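Local coordinates for MaoC family protein (Mycobacterium tuberculosis H37Rv, PDB 3KHP) that probably catalyses the reversible hydration of enoyl thioesters to (3R)-3-hydroxyacyl thioesters, as a two-domain MaoC-type enzyme with a double hot-dog fold, at residues R107-L112 / G150-E155; M36-T41 / L118-E123; E180-H185 / W276-G281. All coordinates share one frame; numbering follows the deposited sequence.

Contact 1: R107-L112 / G150-E155; sequences RLHAPL and GSLVAE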
ATOM      1  N   ARG A 107      15.838  14.987   8.757  1.00 22.56           N
ATOM      2  CA  ARG A 107      16.093  15.327  10.154  1.00 23.98           C
ATOM      3  C   ARG A 107      14.759  15.634  10.796  1.00 23.67           C
ATOM      4  O   ARG A 107      13.978  16.397  10.234  1.00 23.53           O
ATOM      5  CB  ARG A 107      17.071  16.517  10.244  1.00 24.37           C
ATOM      6  CG  ARG A 107      17.357  17.005  11.637  1.00 26.99           C
ATOM      7  CD  ARG A 107      18.572  17.982  11.705  1.00 29.72           C
ATOM      8  NE  ARG A 107      19.782  17.352  11.202  1.00 30.87           N
ATOM      9  CZ  ARG A 107      20.665  16.695  11.941  1.00 33.30           C
ATOM     10  NH1 ARG A 107      20.507  16.582  13.258  1.00 36.15           N
ATOM     11  NH2 ARG A 107      21.722  16.141  11.363  1.00 32.45           N
ATOM     12  N   LEU A 108      14.487  15.036  11.951  1.00 23.91           N
ATOM     13  CA  LEU A 108      13.210  15.259  12.641  1.00 24.51           C
ATOM     14  C   LEU A 108      13.440  16.042  13.933  1.00 25.08           C
ATOM     15  O   LEU A 108      14.443  15.875  14.602  1.00 23.88           O
ATOM     16  CB  LEU A 108      12.506  13.930  12.933  1.00 24.58           C
ATOM     17  CG  LEU A 108      11.726  13.223  11.794  1.00 25.49           C
ATOM     18  CD1 LEU A 108      10.548  14.041  11.226  1.00 22.88           C
ATOM     19  CD2 LEU A 108      12.693  12.839  10.704  1.00 25.52           C
ATOM     20  N   HIS A 109      12.494  16.917  14.251  1.00 26.67           N
ATOM     21  CA  HIS A 109      12.542  17.756  15.443  1.00 27.48           C
ATOM     22  C   HIS A 109      11.408  17.469  16.382  1.00 28.29           C
ATOM     23  O   HIS A 109      11.391  17.963  17.513  1.00 29.35           O
ATOM     24  CB  HIS A 109      12.496  19.204  15.012  1.00 27.23           C
ATOM     25  CG  HIS A 109      13.657  19.566  14.165  1.00 28.19           C
ATOM     26  ND1 HIS A 109      14.905  19.802  14.693  1.00 29.33           N
ATOM     27  CD2 HIS A 109      13.801  19.602  12.820  1.00 29.29           C
ATOM     28  CE1 HIS A 109      15.756  20.030  13.711  1.00 29.48           C
ATOM     29  NE2 HIS A 109      15.110  19.921  12.563  1.00 30.24           N
ATOM     30  N   ALA A 110      10.453  16.689  15.892  1.00 28.66           N
ATOM     31  CA  ALA A 110       9.369  16.151  16.689  1.00 28.91           C
ATOM     32  C   ALA A 110       8.907  14.834  16.050  1.00 28.96           C
ATOM     33  O   ALA A 110       9.246  14.527  14.911  1.00 29.53           O
ATOM     34  CB  ALA A 110       8.207  17.159  16.763  1.00 28.26           C
ATOM     35  N   PRO A 111       8.146  14.040  16.786  1.00 28.70           N
ATOM     36  CA  PRO A 111       7.554  12.866  16.138  1.00 27.98           C
ATOM     37  C   PRO A 111       6.566  13.288  15.063  1.00 26.80           C
ATOM     38  O   PRO A 111       5.933  14.321  15.194  1.00 26.20           O
ATOM     39  CB  PRO A 111       6.811  12.155  17.278  1.00 28.29           C
ATOM     40  CG  PRO A 111       7.333  12.793  18.589  1.00 28.91           C
ATOM     41  CD  PRO A 111       7.785  14.171  18.215  1.00 29.04           C
ATOM     42  N   LEU A 112       6.413  12.485  14.022  1.00 25.51           N
ATOM     43  CA  LEU A 112       5.427  12.799  13.015  1.00 24.67           C
ATOM     44  C   LEU A 112       4.181  12.149  13.558  1.00 24.26           C
ATOM     45  O   LEU A 112       4.251  11.005  13.999  1.00 24.78           O
ATOM     46  CB  LEU A 112       5.817  12.252  11.638  1.00 24.11           C
ATOM     47  CG  LEU A 112       7.061  12.826  10.944  1.00 23.94           C
ATOM     48  CD1 LEU A 112       7.553  11.906   9.837  1.00 20.68           C
ATOM     49  CD2 LEU A 112       6.697  14.195  10.359  1.00 24.25           C
ATOM     50  N   GLY A 150       3.756  27.240  13.460  1.00 33.78           N
ATOM     51  CA  GLY A 150       4.964  27.592  12.666  1.00 32.37           C
ATOM     52  C   GLY A 150       6.246  26.863  13.077  1.00 32.31           C
ATOM     53  O   GLY A 150       7.330  27.079  12.482  1.00 32.12           O
ATOM     54  N   SER A 151       6.142  25.978  14.074  1.00 30.79           N
ATOM     55  CA  SER A 151       7.298  25.281  14.605  1.00 30.51           C
ATOM     56  C   SER A 151       7.862  24.164  13.682  1.00 28.94           C
ATOM     57  O   SER A 151       7.124  23.434  13.020  1.00 28.73           O
ATOM     58  CB  SER A 151       6.939  24.682  15.973  1.00 31.19           C
ATOM     59  OG  SER A 151       8.027  23.933  16.487  1.00 33.85           O
ATOM     60  N   LEU A 152       9.171  23.997  13.686  1.00 27.61           N
ATOM     61  CA  LEU A 152       9.826  23.178  12.662  1.00 27.00           C
ATOM     62  C   LEU A 152       9.703  21.693  13.044  1.00 26.34           C
ATOM     63  O   LEU A 152      10.143  21.286  14.112  1.00 26.28           O
ATOM     64  CB  LEU A 152      11.286  23.611  12.486  1.00 26.23           C
ATOM     65  CG  LEU A 152      12.127  22.765  11.532  1.00 26.40           C
ATOM     66  CD1 LEU A 152      11.725  22.937  10.071  1.00 24.19           C
ATOM     67  CD2 LEU A 152      13.555  23.064  11.718  1.00 24.11           C
ATOM     68  N   VAL A 153       9.088  20.897  12.182  1.00 25.44           N
ATOM     69  CA  VAL A 153       8.877  19.484  12.464  1.00 24.56           C
ATOM     70  C   VAL A 153       9.904  18.595  11.787  1.00 24.06           C
ATOM     71  O   VAL A 153      10.545  17.797  12.445  1.00 23.49           O
ATOM     72  CB  VAL A 153       7.466  19.074  12.042  1.00 24.98           C
ATOM     73  CG1 VAL A 153       7.335  17.576  12.045  1.00 22.75           C
ATOM     74  CG2 VAL A 153       6.443  19.750  12.968  1.00 23.14           C
ATOM     75  N   ALA A 154      10.075  18.767  10.474  1.00 24.48           N
ATOM     76  CA  ALA A 154      11.003  17.945   9.657  1.00 23.85           C
ATOM     77  C   ALA A 154      11.840  18.750   8.627  1.00 23.65           C
ATOM     78  O   ALA A 154      11.426  19.797   8.124  1.00 22.95           O
ATOM     79  CB  ALA A 154      10.225  16.860   8.931  1.00 22.88           C
ATOM     80  N   GLU A 155      13.022  18.231   8.323  1.00 23.81           N
ATOM     81  CA  GLU A 155      13.845  18.755   7.258  1.00 24.63           C
ATOM     82  C   GLU A 155      14.251  17.601   6.332  1.00 24.27           C
ATOM     83  O   GLU A 155      14.464  16.476   6.780  1.00 23.12           O
ATOM     84  CB  GLU A 155      15.133  19.412   7.789  1.00 25.14           C
ATOM     85  CG  GLU A 155      14.951  20.569   8.750  1.00 28.25           C
ATOM     86  CD  GLU A 155      16.294  21.124   9.275  1.00 31.39           C
ATOM     87  OE1 GLU A 155      16.741  20.668  10.367  1.00 29.86           O
ATOM     88  OE2 GLU A 155      16.888  22.003   8.581  1.00 33.68           O
TER
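Arg107 and Leu108, at the end of strand 103-108, pair with Glu155 and Ala154 near the start of strand 152-162, forming the last rungs of the antiparallel pairing between these strands, in what is probably the N-terminal hot-dog half. Arg107 and Glu155 form the hydrogen-bonded pair, with Arg107 N to Glu155 O and Glu155 N to Arg107 O both 2.8 Å. Leu108 and Ala154 are the next, non-hydrogen-bonded pair. Their side chains lie on the other sheet face, where Leu108 CD1 reaches Ala154 CB at 3.6 Å; the small alanine suits a branched leucine beside it, and Pro75 also packs on Leu108. The ladder's last bond runs from His109 N to Val153 O (2.8 Å). Val153 and Ala154 together face Gly144 in a classic beta bulge. Beyond Ala110 and Pro111 the chain bends, and the Leu112 side chain brings CD2 to within 3.8 Å of Val153 CG1.

The side-chain bond of the contact comes from His109. With CG anti to its carbonyl carbon (chi1 -62°), the imidazole swings over the strand toward Glu155, and NE2 donates to Glu155 OE1 over 2.8 Å. The oxygen lies almost in the ring plane, but NE2 approaches it on the anti side of the carboxylate, 28° out of its plane. Leu152 CD2 covers one ring face, 3.6 Å from NE2, so apolar contact steadies the ring while its edge does the bonding.

Arg107 runs beside Glu155 in the same direction, yet its NE stays 4.6 Å from OE1; its guanidinium is claimed by a salt bridge to Glu307. The nearby arginines, Arg143 among them through a weak, long pairing, may modestly favour the ionised carboxylate, and Glu155 could in turn favour a protonated His109.

Contact 2: M36-T41 / L118-E123; sequences MLFEWT and LSVVTE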
ATOM      1  N   MET A  36       3.639  24.782   0.566  1.00 34.70           N
ATOM      2  CA  MET A  36       2.654  23.834   0.103  1.00 35.18           C
ATOM      3  C   MET A  36       2.256  22.990   1.309  1.00 33.63           C
ATOM      4  O   MET A  36       3.123  22.467   2.025  1.00 31.90           O
ATOM      5  CB  MET A  36       3.238  22.976  -1.011  1.00 35.91           C
ATOM      6  CG  MET A  36       2.198  22.199  -1.789  1.00 39.82           C
ATOM      7  SD  MET A  36       2.974  20.952  -2.884  1.00 46.23           S
ATOM      8  CE  MET A  36       3.558  21.938  -4.276  1.00 46.36           C
ATOM      9  N   LEU A  37       0.947  22.884   1.516  1.00 32.29           N
ATOM     10  CA  LEU A  37       0.362  22.046   2.566  1.00 32.23           C
ATOM     11  C   LEU A  37       0.364  20.530   2.198  1.00 30.40           C
ATOM     12  O   LEU A  37      -0.183  20.134   1.155  1.00 30.54           O
ATOM     13  CB  LEU A  37      -1.078  22.506   2.813  1.00 32.37           C
ATOM     14  CG  LEU A  37      -1.546  22.646   4.262  1.00 35.76           C
ATOM     15  CD1 LEU A  37      -0.712  23.685   5.085  1.00 36.41           C
ATOM     16  CD2 LEU A  37      -3.051  23.017   4.264  1.00 37.29           C
ATOM     17  N   PHE A  38       1.034  19.711   2.999  1.00 28.62           N
ATOM     18  CA  PHE A  38       0.934  18.265   2.897  0.50 27.59           C
ATOM     19  C   PHE A  38       0.111  17.741   4.084  1.00 28.14           C
ATOM     20  O   PHE A  38       0.488  17.972   5.226  1.00 27.82           O
ATOM     21  CB  PHE A  38       2.330  17.638   2.862  0.50 26.66           C
ATOM     22  CG  PHE A  38       3.047  17.791   1.527  0.50 23.64           C
ATOM     23  CD1 PHE A  38       3.159  16.716   0.653  0.50 19.49           C
ATOM     24  CD2 PHE A  38       3.608  19.004   1.153  0.50 19.99           C
ATOM     25  CE1 PHE A  38       3.820  16.846  -0.562  0.50 18.92           C
ATOM     26  CE2 PHE A  38       4.270  19.131  -0.050  0.50 19.33           C
ATOM     27  CZ  PHE A  38       4.380  18.055  -0.910  0.50 17.86           C
ATOM     28  N   GLU A  39      -0.988  17.049   3.782  1.00 28.55           N
ATOM     29  CA  GLU A  39      -1.890  16.486   4.753  1.00 28.98           C
ATOM     30  C   GLU A  39      -1.987  14.995   4.569  1.00 27.02           C
ATOM     31  O   GLU A  39      -1.987  14.512   3.450  1.00 27.33           O
ATOM     32  CB  GLU A  39      -3.302  17.014   4.539  1.00 29.71           C
ATOM     33  CG  GLU A  39      -3.502  18.477   4.770  1.00 34.52           C
ATOM     34  CD  GLU A  39      -4.979  18.784   4.986  1.00 38.80           C
ATOM     35  OE1 GLU A  39      -5.587  19.432   4.114  1.00 40.02           O
ATOM     36  OE2 GLU A  39      -5.522  18.300   6.015  1.00 43.28           O
ATOM     37  N   TRP A  40      -2.166  14.286   5.670  1.00 25.15           N
ATOM     38  CA  TRP A  40      -2.262  12.845   5.646  1.00 23.97           C
ATOM     39  C   TRP A  40      -3.120  12.365   6.817  1.00 23.45           C
ATOM     40  O   TRP A  40      -3.270  13.086   7.806  1.00 23.63           O
ATOM     41  CB  TRP A  40      -0.854  12.252   5.697  1.00 23.12           C
ATOM     42  CG  TRP A  40      -0.159  12.413   6.992  1.00 22.10           C
ATOM     43  CD1 TRP A  40      -0.189  11.541   8.044  1.00 20.21           C
ATOM     44  CD2 TRP A  40       0.718  13.479   7.387  1.00 19.45           C
ATOM     45  NE1 TRP A  40       0.592  12.010   9.063  1.00 19.51           N
ATOM     46  CE2 TRP A  40       1.146  13.201   8.694  1.00 18.52           C
ATOM     47  CE3 TRP A  40       1.164  14.646   6.768  1.00 19.49           C
ATOM     48  CZ2 TRP A  40       2.013  14.030   9.385  1.00 19.12           C
ATOM     49  CZ3 TRP A  40       2.011  15.470   7.457  1.00 19.12           C
ATOM     50  CH2 TRP A  40       2.434  15.164   8.749  1.00 19.04           C
ATOM     51  N   THR A  41      -3.705  11.175   6.679  1.00 22.57           N
ATOM     52  CA  THR A  41      -4.463  10.533   7.748  1.00 21.58           C
ATOM     53  C   THR A  41      -3.709   9.277   8.131  1.00 20.88           C
ATOM     54  O   THR A  41      -2.645   8.970   7.537  1.00 20.63           O
ATOM     55  CB  THR A  41      -5.872  10.125   7.313  1.00 22.56           C
ATOM     56  OG1 THR A  41      -5.774   9.139   6.274  1.00 23.12           O
ATOM     57  CG2 THR A  41      -6.688  11.372   6.814  1.00 22.60           C
ATOM     58  N   LEU A 118       1.497  19.432   7.245  1.00 25.93           N
ATOM     59  CA  LEU A 118       2.685  20.283   7.281  1.00 25.28           C
ATOM     60  C   LEU A 118       2.666  21.313   6.160  1.00 24.54           C
ATOM     61  O   LEU A 118       2.163  21.066   5.081  1.00 24.02           O
ATOM     62  CB  LEU A 118       3.967  19.471   7.179  1.00 24.88           C
ATOM     63  CG  LEU A 118       4.421  18.593   8.308  1.00 25.06           C
ATOM     64  CD1 LEU A 118       5.629  17.782   7.800  1.00 22.66           C
ATOM     65  CD2 LEU A 118       4.749  19.423   9.561  1.00 23.40           C
ATOM     66  N   SER A 119       3.229  22.470   6.473  1.00 24.29           N
ATOM     67  CA  SER A 119       3.468  23.553   5.559  1.00 24.37           C
ATOM     68  C   SER A 119       4.904  23.371   5.134  1.00 23.79           C
ATOM     69  O   SER A 119       5.815  23.500   5.957  1.00 23.76           O
ATOM     70  CB  SER A 119       3.323  24.887   6.316  1.00 25.39           C
ATOM     71  OG  SER A 119       3.788  25.981   5.540  1.00 27.62           O
ATOM     72  N   VAL A 120       5.101  23.035   3.867  1.00 22.87           N
ATOM     73  CA  VAL A 120       6.389  22.632   3.376  1.00 22.48           C
ATOM     74  C   VAL A 120       6.896  23.670   2.370  1.00 22.73           C
ATOM     75  O   VAL A 120       6.185  24.060   1.459  1.00 21.30           O
ATOM     76  CB  VAL A 120       6.324  21.237   2.733  1.00 22.60           C
ATOM     77  CG1 VAL A 120       7.673  20.819   2.214  1.00 20.55           C
ATOM     78  CG2 VAL A 120       5.805  20.212   3.752  1.00 22.14           C
ATOM     79  N   VAL A 121       8.124  24.121   2.589  1.00 23.28           N
ATOM     80  CA  VAL A 121       8.818  25.016   1.691  1.00 24.17           C
ATOM     81  C   VAL A 121      10.083  24.329   1.277  1.00 24.47           C
ATOM     82  O   VAL A 121      10.715  23.673   2.096  1.00 23.85           O
ATOM     83  CB  VAL A 121       9.172  26.350   2.386  1.00 24.98           C
ATOM     84  CG1 VAL A 121      10.187  27.148   1.555  1.00 24.41           C
ATOM     85  CG2 VAL A 121       7.871  27.154   2.710  1.00 23.38           C
ATOM     86  N   THR A 122      10.442  24.456   0.001  1.00 25.04           N
ATOM     87  CA  THR A 122      11.676  23.864  -0.495  1.00 26.02           C
ATOM     88  C   THR A 122      12.639  24.896  -1.109  1.00 27.33           C
ATOM     89  O   THR A 122      12.293  26.059  -1.374  1.00 26.89           O
ATOM     90  CB  THR A 122      11.395  22.786  -1.553  1.00 26.02           C
ATOM     91  OG1 THR A 122      10.941  23.413  -2.747  1.00 24.78           O
ATOM     92  CG2 THR A 122      10.341  21.809  -1.067  1.00 26.17           C
ATOM     93  N   GLU A 123      13.852  24.437  -1.366  1.00 28.53           N
ATOM     94  CA  GLU A 123      14.917  25.340  -1.711  1.00 29.70           C
ATOM     95  C   GLU A 123      16.063  24.672  -2.442  1.00 28.94           C
ATOM     96  O   GLU A 123      16.468  23.559  -2.120  1.00 27.75           O
ATOM     97  CB  GLU A 123      15.461  25.924  -0.425  1.00 30.39           C
ATOM     98  CG  GLU A 123      16.522  26.971  -0.659  1.00 34.70           C
ATOM     99  CD  GLU A 123      17.081  27.520   0.633  1.00 40.37           C
ATOM    100  OE1 GLU A 123      16.554  27.163   1.752  1.00 42.77           O
ATOM    101  OE2 GLU A 123      18.054  28.297   0.498  1.00 41.39           O
TER
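Met36 and Val120 exchange two backbone hydrogen bonds, Met36 N to Val120 O and Val120 N to Met36 O, both at 2.8 Å. Phe38 and Leu118 repeat the pattern two residues along, with Phe38 N to Leu118 O and Leu118 N to Phe38 O each at 2.7 Å. Between them sits the non-hydrogen-bonded pair Leu37 and Ser119, where the alpha carbon of Leu37 approaches Leu118 O at 3.2 Å in a CA-H...O contact.

Side chains sort themselves by face. Met36, Phe38, Leu118 and Val120 share one. Phe38 is modelled in two conformers; in one of them the ring runs at about a right angle to Val120, with CD2 lying 3.6 Å from Val120 CG2. The beta-branched valine holds CG2 close to the backbone, where this ring carbon can meet it. Trp40 extends the same layer. Its CG stands between backbone N and carbonyl carbon (chi1 70°), which lays the indole back along the sheet until the edge of the six-membered ring meets Leu118: CH2 is 4.0 Å from Leu118 CG, close to the ring plane. Leu37 and Ser119 lie on the other face, where a small polar serine is at ease and Pro35 touches it.

Farther out, the tryptophan is held by a hydrogen bond and by packing. NE1 is bonded to Pro113 O, which helps to fix the rotation of the buried indole, and Tyr77 meets it edge-to-face. Cys81 of helix 78-81 packs on both Trp40 and Leu118.

The first strand, 36-40, thus pairs with 116-129 at the margin of an antiparallel sheet ordered 36-40, 116-129, 136-145, 152-162, 103-108, as in hot-dog domains.

Contact 3: E180-H185 / W276-G281; sequences EFPDRH and WRTEPG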
ATOM      1  N   GLU A 180      33.237   8.343   8.318  1.00 45.96           N
ATOM      2  CA  GLU A 180      34.307   7.423   8.702  1.00 45.77           C
ATOM      3  C   GLU A 180      33.651   6.117   9.171  1.00 44.90           C
ATOM      4  O   GLU A 180      32.782   6.125  10.054  1.00 44.09           O
ATOM      5  CB  GLU A 180      35.139   8.050   9.849  1.00 45.96           C
ATOM      6  CG  GLU A 180      36.492   7.367  10.218  1.00 48.09           C
ATOM      7  CD  GLU A 180      36.925   7.564  11.708  1.00 50.17           C
ATOM      8  OE1 GLU A 180      37.764   6.771  12.201  1.00 52.36           O
ATOM      9  OE2 GLU A 180      36.437   8.495  12.395  1.00 51.03           O
ATOM     10  N   PHE A 181      34.055   5.017   8.549  1.00 44.16           N
ATOM     11  CA  PHE A 181      33.622   3.699   8.948  1.00 43.96           C
ATOM     12  C   PHE A 181      34.754   3.056   9.704  1.00 44.21           C
ATOM     13  O   PHE A 181      35.810   2.830   9.129  1.00 43.54           O
ATOM     14  CB  PHE A 181      33.246   2.839   7.737  1.00 43.56           C
ATOM     15  CG  PHE A 181      31.872   3.132   7.216  1.00 43.13           C
ATOM     16  CD1 PHE A 181      30.765   2.451   7.711  1.00 41.10           C
ATOM     17  CD2 PHE A 181      31.672   4.132   6.274  1.00 41.73           C
ATOM     18  CE1 PHE A 181      29.493   2.737   7.244  1.00 40.59           C
ATOM     19  CE2 PHE A 181      30.403   4.412   5.816  1.00 41.77           C
ATOM     20  CZ  PHE A 181      29.312   3.717   6.312  1.00 39.98           C
ATOM     21  N   PRO A 182      34.536   2.758  10.994  1.00 44.59           N
ATOM     22  CA  PRO A 182      35.544   2.108  11.815  1.00 45.03           C
ATOM     23  C   PRO A 182      36.074   0.861  11.164  1.00 45.50           C
ATOM     24  O   PRO A 182      35.326   0.164  10.468  1.00 44.51           O
ATOM     25  CB  PRO A 182      34.781   1.738  13.084  1.00 45.15           C
ATOM     26  CG  PRO A 182      33.676   2.725  13.162  1.00 44.89           C
ATOM     27  CD  PRO A 182      33.298   3.018  11.747  1.00 44.56           C
ATOM     28  N   ASP A 183      37.357   0.587  11.390  1.00 46.36           N
ATOM     29  CA  ASP A 183      37.977  -0.615  10.860  1.00 47.29           C
ATOM     30  C   ASP A 183      37.793  -1.743  11.867  1.00 47.13           C
ATOM     31  O   ASP A 183      38.712  -2.076  12.650  1.00 48.03           O
ATOM     32  CB  ASP A 183      39.458  -0.397  10.545  1.00 47.80           C
ATOM     33  CG  ASP A 183      40.127  -1.647  10.000  1.00 49.88           C
ATOM     34  OD1 ASP A 183      39.466  -2.461   9.319  1.00 51.72           O
ATOM     35  OD2 ASP A 183      41.338  -1.823  10.263  1.00 55.08           O
ATOM     36  N   ARG A 184      36.586  -2.312  11.839  1.00 46.39           N
ATOM     37  CA  ARG A 184      36.210  -3.493  12.625  1.00 45.51           C
ATOM     38  C   ARG A 184      34.910  -4.065  12.082  1.00 44.39           C
ATOM     39  O   ARG A 184      34.323  -3.525  11.134  1.00 44.11           O
ATOM     40  CB  ARG A 184      36.050  -3.155  14.112  1.00 45.37           C
ATOM     41  CG  ARG A 184      34.939  -2.181  14.414  1.00 45.43           C
ATOM     42  CD  ARG A 184      35.109  -1.607  15.807  1.00 46.25           C
ATOM     43  NE  ARG A 184      34.297  -0.408  16.011  1.00 46.09           N
ATOM     44  CZ  ARG A 184      32.992  -0.433  16.245  1.00 45.62           C
ATOM     45  NH1 ARG A 184      32.306   0.692  16.419  1.00 45.35           N
ATOM     46  NH2 ARG A 184      32.363  -1.591  16.293  1.00 46.68           N
ATOM     47  N   HIS A 185      34.470  -5.165  12.679  1.00 43.10           N
ATOM     48  CA  HIS A 185      33.214  -5.779  12.288  1.00 42.23           C
ATOM     49  C   HIS A 185      32.073  -4.873  12.735  1.00 40.06           C
ATOM     50  O   HIS A 185      32.181  -4.196  13.747  1.00 39.34           O
ATOM     51  CB  HIS A 185      33.044  -7.164  12.920  1.00 42.45           C
ATOM     52  CG  HIS A 185      33.920  -8.216  12.321  1.00 45.32           C
ATOM     53  ND1 HIS A 185      34.230  -9.388  12.982  1.00 47.70           N
ATOM     54  CD2 HIS A 185      34.563  -8.275  11.128  1.00 48.54           C
ATOM     55  CE1 HIS A 185      35.009 -10.128  12.213  1.00 49.07           C
ATOM     56  NE2 HIS A 185      35.227  -9.475  11.083  1.00 48.38           N
ATOM     57  N   TRP A 276      27.412   0.498  12.816  1.00 26.26           N
ATOM     58  CA  TRP A 276      28.543   0.689  13.709  1.00 27.33           C
ATOM     59  C   TRP A 276      28.203   1.832  14.608  1.00 28.88           C
ATOM     60  O   TRP A 276      27.997   2.955  14.104  1.00 28.70           O
ATOM     61  CB  TRP A 276      29.809   1.093  12.937  1.00 27.42           C
ATOM     62  CG  TRP A 276      30.438   0.043  12.112  1.00 25.94           C
ATOM     63  CD1 TRP A 276      31.506  -0.726  12.453  1.00 26.73           C
ATOM     64  CD2 TRP A 276      30.075  -0.344  10.789  1.00 26.29           C
ATOM     65  NE1 TRP A 276      31.825  -1.585  11.425  1.00 25.82           N
ATOM     66  CE2 TRP A 276      30.955  -1.368  10.393  1.00 25.62           C
ATOM     67  CE3 TRP A 276      29.089   0.069   9.899  1.00 25.56           C
ATOM     68  CZ2 TRP A 276      30.870  -1.978   9.156  1.00 26.45           C
ATOM     69  CZ3 TRP A 276      29.021  -0.539   8.666  1.00 24.33           C
ATOM     70  CH2 TRP A 276      29.898  -1.543   8.306  1.00 24.84           C
ATOM     71  N   ARG A 277      28.136   1.577  15.919  1.00 30.14           N
ATOM     72  CA  ARG A 277      27.992   2.652  16.900  0.50 31.27           C
ATOM     73  C   ARG A 277      29.326   3.376  17.020  1.00 31.61           C
ATOM     74  O   ARG A 277      30.361   2.766  17.260  1.00 31.97           O
ATOM     75  CB  ARG A 277      27.555   2.106  18.265  0.50 31.41           C
ATOM     76  CG  ARG A 277      26.112   1.647  18.287  0.50 32.32           C
ATOM     77  CD  ARG A 277      25.751   1.005  19.605  0.50 32.82           C
ATOM     78  NE  ARG A 277      24.320   0.730  19.695  0.50 33.21           N
ATOM     79  CZ  ARG A 277      23.753  -0.408  19.310  0.50 34.10           C
ATOM     80  NH1 ARG A 277      24.491  -1.393  18.805  0.50 34.17           N
ATOM     81  NH2 ARG A 277      22.443  -0.563  19.438  0.50 34.38           N
ATOM     82  N   THR A 278      29.316   4.673  16.829  1.00 32.84           N
ATOM     83  CA  THR A 278      30.574   5.397  16.810  1.00 34.28           C
ATOM     84  C   THR A 278      30.764   6.287  18.025  1.00 35.33           C
ATOM     85  O   THR A 278      31.846   6.412  18.517  1.00 36.03           O
ATOM     86  CB  THR A 278      30.726   6.242  15.502  1.00 33.89           C
ATOM     87  OG1 THR A 278      29.685   7.210  15.437  1.00 33.20           O
ATOM     88  CG2 THR A 278      30.688   5.353  14.286  1.00 31.14           C
ATOM     89  N   GLU A 279      29.709   6.890  18.519  1.00 37.27           N
ATOM     90  CA  GLU A 279      29.853   7.946  19.495  1.00 38.66           C
ATOM     91  C   GLU A 279      28.484   8.075  20.107  1.00 38.68           C
ATOM     92  O   GLU A 279      27.496   7.994  19.394  1.00 39.00           O
ATOM     93  CB  GLU A 279      30.252   9.227  18.757  1.00 39.27           C
ATOM     94  CG  GLU A 279      30.235  10.536  19.564  1.00 42.96           C
ATOM     95  CD  GLU A 279      30.444  11.752  18.669  1.00 46.30           C
ATOM     96  OE1 GLU A 279      31.291  11.670  17.752  1.00 48.39           O
ATOM     97  OE2 GLU A 279      29.761  12.777  18.870  1.00 49.14           O
ATOM     98  N   PRO A 280      28.403   8.279  21.424  1.00 38.46           N
ATOM     99  CA  PRO A 280      27.048   8.316  21.941  1.00 37.30           C
ATOM    100  C   PRO A 280      26.137   9.109  21.009  1.00 35.94           C
ATOM    101  O   PRO A 280      26.461  10.225  20.604  1.00 36.64           O
ATOM    102  CB  PRO A 280      27.197   9.005  23.306  1.00 37.78           C
ATOM    103  CG  PRO A 280      28.631   8.763  23.711  1.00 37.95           C
ATOM    104  CD  PRO A 280      29.409   8.716  22.414  1.00 38.58           C
ATOM    105  N   GLY A 281      25.014   8.502  20.655  1.00 34.09           N
ATOM    106  CA  GLY A 281      23.991   9.138  19.841  1.00 32.63           C
ATOM    107  C   GLY A 281      24.285   9.207  18.348  1.00 30.85           C
ATOM    108  O   GLY A 281      23.578   9.884  17.637  1.00 29.99           O
TER
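Phe181 sets its edge against the face of Trp276 in the compact heart of this contact. The rings form an offset edge-to-face pair, centroids 5.2 Å apart and planes at 83°, with Phe181 CD1 only 3.6 Å from Trp276 CZ3. Rigid Pro182 adds apolar bulk beside the pyrrole part of the indole, its CG 4.1 Å from Trp276 CD1. The buried indole nitrogen is satisfied by the loop backbone: NE1 donates to Arg184 O over 3.2 Å in a nearly straight bond (170°). That oxygen lies in the indole plane, although the N-H comes from above the carbonyl plane rather than along a lone pair.

Toward solvent the contact thins. One guanidinium face of exposed Arg184 passes near the indole rim, NH2 lying 4.0 Å from Trp276 CD1, but the two planes are steeply inclined and do not stack. A salt bridge to Asp187 anchors this arginine, and the same carboxylate also accepts from Arg277 N. Thr278 touches Pro182 merely through its methyl group.

Coil 180-185 thus wraps round Trp276, presented by strand 271-279, while Val284 of the hairpin partner 282-289 packs against both, before the chain enters edge strand 188-192 of the second hot-dog half.

Contacts 1 and 2 are neighbours in the N-terminal half, their centres 12 Å apart, and they touch where Val153 CB packs on Leu118 CD2 at 3.7 Å. Their segments alternate along the chain, as the strand order 36-40, 116-129, 136-145, 152-162, 103-108 requires. Contact 3 comes later in sequence, within the MaoC-like range, about 27 Å from contact 1 and 35 Å from contact 2 between centres. All three nevertheless reach one antiparallel sheet: contact 2 lies at one outermost strand, contact 3 beside the other, and contact 1 at the junction, since strand 103-108 also pairs with 254-261. The two hot-dog halves are thereby joined as a continuous double unit.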